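Local structure of cephalosporin hydroxylase CMCI (Streptomyces clavuligerus, 2BM8) at residues P82-E87 with Q111-D116. The protein probably acts in cephamycin biosynthesis, as a cephalosporin hydroxylase related in sequence to Rossmann-type O-methyltransferases. The protein carries 3 engineered substitutions. Numbering follows the deposited sequence.
Sequences PRTIVE and QVIGID
Glu-87 joins Ile-113 and Ile-115 through its backbone. Glu-87 N donates to Ile-113 O at 2.7 Å, and Glu-87 O accepts from Ile-115 N at 2.8 Å. Both bonds are nearly straight at the hydrogen. Ile-85 repeats the pattern, its N giving to Gln-111 O and its O accepting from Ile-113 N; the first of these is longer, at 3.1 Å. At the start of the ladder Gln-111 N reaches Arg-83 O from above the carbonyl plane, 35° out of it. The strands 84-88 and 111-116 are parallel neighbours in the central sheet. Helix 94-106 links them in a beta-alpha-beta unit of a Rossmann-like fold, and the side chains of Ile-85 and Glu-87 pack on Phe-99 of this helix.

Glu-87 CB lies 3.8 Å from Ile-113 O. The chain then bends at chi2 (-77°) and leads away from 111-116. At its tip OE1 bonds Asn-160 ND2, and OE2 forms a salt bridge with Lys-65. The carboxylate is thus held at both oxygens. On the other face, Val-86 has CG1 anti to the backbone N (chi1 -179°). This methyl meets Ile-115 CD1 at 4.1 Å. On the same face Thr-84 CG2 comes within 4.2 Å of Ile-113 CD1, while Thr-84 OG1 hydrogen-bonds Ala-152 O.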
ATOM      1  N   PRO B  82      11.621 -37.484   6.543  1.00 13.08           N
ATOM      2  CA  PRO B  82      10.992 -38.019   7.749  1.00 13.34           C
ATOM      3  C   PRO B  82      10.399 -39.402   7.536  1.00 13.28           C
ATOM      4  O   PRO B  82       9.754 -39.626   6.523  1.00 13.19           O
ATOM      5  CB  PRO B  82       9.871 -37.011   8.043  1.00 13.23           C
ATOM      6  CG  PRO B  82       9.555 -36.396   6.733  1.00 13.31           C
ATOM      7  CD  PRO B  82      10.875 -36.335   6.007  1.00 13.42           C
ATOM      8  N   ARG B  83      10.644 -40.307   8.477  1.00 13.66           N
ATOM      9  CA  ARG B  83       9.939 -41.585   8.535  1.00 14.22           C
ATOM     10  C   ARG B  83       8.504 -41.472   9.099  1.00 14.16           C
ATOM     11  O   ARG B  83       7.687 -42.363   8.883  1.00 14.02           O
ATOM     12  CB  ARG B  83      10.754 -42.598   9.358  1.00 14.68           C
ATOM     13  CG  ARG B  83      11.997 -43.154   8.637  1.00 16.27           C
ATOM     14  CD  ARG B  83      11.766 -44.487   7.921  1.00 19.12           C
ATOM     15  NE  ARG B  83      12.284 -45.617   8.706  1.00 22.16           N
ATOM     16  CZ  ARG B  83      11.606 -46.720   9.029  1.00 24.55           C
ATOM     17  NH1 ARG B  83      10.349 -46.911   8.641  1.00 25.70           N
ATOM     18  NH2 ARG B  83      12.203 -47.660   9.750  1.00 26.25           N
ATOM     19  N   THR B  84       8.192 -40.386   9.812  1.00 14.34           N
ATOM     20  CA  THR B  84       6.874 -40.227  10.425  1.00 14.38           C
ATOM     21  C   THR B  84       6.417 -38.771  10.394  1.00 14.47           C
ATOM     22  O   THR B  84       7.128 -37.893  10.845  1.00 14.42           O
ATOM     23  CB  THR B  84       6.878 -40.709  11.903  1.00 14.56           C
ATOM     24  OG1 THR B  84       7.458 -42.016  12.019  1.00 14.60           O
ATOM     25  CG2 THR B  84       5.447 -40.885  12.422  1.00 14.70           C
ATOM     26  N   ILE B  85       5.226 -38.521   9.867  1.00 14.46           N
ATOM     27  CA  ILE B  85       4.605 -37.214   9.981  1.00 14.64           C
ATOM     28  C   ILE B  85       3.292 -37.329  10.745  1.00 14.94           C
ATOM     29  O   ILE B  85       2.425 -38.099  10.362  1.00 15.14           O
ATOM     30  CB  ILE B  85       4.373 -36.630   8.594  1.00 14.57           C
ATOM     31  CG1 ILE B  85       5.725 -36.324   7.939  1.00 13.72           C
ATOM     32  CG2 ILE B  85       3.518 -35.367   8.681  1.00 14.28           C
ATOM     33  CD1 ILE B  85       5.624 -36.072   6.469  1.00 13.95           C
ATOM     34  N   VAL B  86       3.173 -36.561  11.827  1.00 15.43           N
ATOM     35  CA  VAL B  86       1.993 -36.524  12.682  1.00 15.87           C
ATOM     36  C   VAL B  86       1.223 -35.207  12.531  1.00 16.24           C
ATOM     37  O   VAL B  86       1.801 -34.134  12.666  1.00 15.56           O
ATOM     38  CB  VAL B  86       2.396 -36.628  14.153  1.00 16.10           C
ATOM     39  CG1 VAL B  86       1.165 -36.608  15.045  1.00 16.62           C
ATOM     40  CG2 VAL B  86       3.225 -37.893  14.417  1.00 16.71           C
ATOM     41  N   GLU B  87      -0.082 -35.300  12.265  1.00 16.76           N
ATOM     42  CA  GLU B  87      -0.981 -34.145  12.247  1.00 17.39           C
ATOM     43  C   GLU B  87      -1.912 -34.226  13.434  1.00 17.34           C
ATOM     44  O   GLU B  87      -2.703 -35.143  13.505  1.00 17.18           O
ATOM     45  CB  GLU B  87      -1.851 -34.151  10.985  1.00 17.57           C
ATOM     46  CG  GLU B  87      -1.283 -33.349   9.832  1.00 20.07           C
ATOM     47  CD  GLU B  87      -1.459 -31.854  10.011  1.00 22.08           C
ATOM     48  OE1 GLU B  87      -1.744 -31.419  11.150  1.00 21.90           O
ATOM     49  OE2 GLU B  87      -1.324 -31.123   9.003  1.00 23.13           O
ATOM     50  N   GLN B 111       5.317 -43.035   7.326  1.00 17.05           N
ATOM     51  CA  GLN B 111       3.995 -43.265   7.898  1.00 16.39           C
ATOM     52  C   GLN B 111       3.388 -41.936   8.338  1.00 15.91           C
ATOM     53  O   GLN B 111       3.992 -41.218   9.123  1.00 15.14           O
ATOM     54  CB  GLN B 111       4.129 -44.165   9.131  1.00 16.45           C
ATOM     55  CG  GLN B 111       4.566 -45.564   8.813  1.00 15.99           C
ATOM     56  CD  GLN B 111       3.581 -46.241   7.904  1.00 15.39           C
ATOM     57  OE1 GLN B 111       2.399 -45.935   7.942  1.00 15.86           O
ATOM     58  NE2 GLN B 111       4.061 -47.133   7.068  1.00 15.57           N
ATOM     59  N   VAL B 112       2.201 -41.616   7.823  1.00 15.61           N
ATOM     60  CA  VAL B 112       1.501 -40.381   8.159  1.00 15.49           C
ATOM     61  C   VAL B 112       0.434 -40.730   9.170  1.00 15.22           C
ATOM     62  O   VAL B 112      -0.261 -41.717   8.998  1.00 15.25           O
ATOM     63  CB  VAL B 112       0.845 -39.744   6.913  1.00 15.61           C
ATOM     64  CG1 VAL B 112       0.160 -38.437   7.255  1.00 15.33           C
ATOM     65  CG2 VAL B 112       1.885 -39.508   5.834  1.00 16.35           C
ATOM     66  N   ILE B 113       0.324 -39.933  10.225  1.00 15.00           N
ATOM     67  CA  ILE B 113      -0.643 -40.159  11.294  1.00 15.02           C
ATOM     68  C   ILE B 113      -1.483 -38.895  11.546  1.00 15.14           C
ATOM     69  O   ILE B 113      -0.943 -37.805  11.704  1.00 14.84           O
ATOM     70  CB  ILE B 113       0.085 -40.610  12.602  1.00 15.01           C
ATOM     71  CG1 ILE B 113       0.619 -42.041  12.453  1.00 15.08           C
ATOM     72  CG2 ILE B 113      -0.863 -40.551  13.808  1.00 14.59           C
ATOM     73  CD1 ILE B 113       1.687 -42.409  13.441  1.00 14.52           C
ATOM     74  N   GLY B 114      -2.801 -39.056  11.587  1.00 15.39           N
ATOM     75  CA  GLY B 114      -3.708 -37.968  11.886  1.00 15.82           C
ATOM     76  C   GLY B 114      -4.474 -38.258  13.151  1.00 16.50           C
ATOM     77  O   GLY B 114      -5.114 -39.302  13.258  1.00 16.87           O
ATOM     78  N   ILE B 115      -4.413 -37.328  14.098  1.00 17.38           N
ATOM     79  CA  ILE B 115      -5.076 -37.428  15.390  1.00 18.44           C
ATOM     80  C   ILE B 115      -6.139 -36.343  15.464  1.00 19.45           C
ATOM     81  O   ILE B 115      -5.818 -35.187  15.233  1.00 19.55           O
ATOM     82  CB  ILE B 115      -4.062 -37.176  16.529  1.00 18.12           C
ATOM     83  CG1 ILE B 115      -2.813 -38.025  16.347  1.00 18.77           C
ATOM     84  CG2 ILE B 115      -4.677 -37.447  17.885  1.00 18.13           C
ATOM     85  CD1 ILE B 115      -1.813 -37.899  17.502  1.00 18.69           C
ATOM     86  N   ASP B 116      -7.382 -36.693  15.797  1.00 20.68           N
ATOM     87  CA  ASP B 116      -8.411 -35.681  16.093  1.00 22.15           C
ATOM     88  C   ASP B 116      -9.453 -36.184  17.087  1.00 22.81           C
ATOM     89  O   ASP B 116      -9.700 -37.384  17.198  1.00 22.64           O
ATOM     90  CB  ASP B 116      -9.121 -35.173  14.808  1.00 22.49           C
ATOM     91  CG  ASP B 116      -9.623 -33.708  14.936  1.00 24.33           C
ATOM     92  OD1 ASP B 116     -10.448 -33.403  15.834  1.00 26.32           O
ATOM     93  OD2 ASP B 116      -9.256 -32.784  14.171  1.00 26.32           O
TER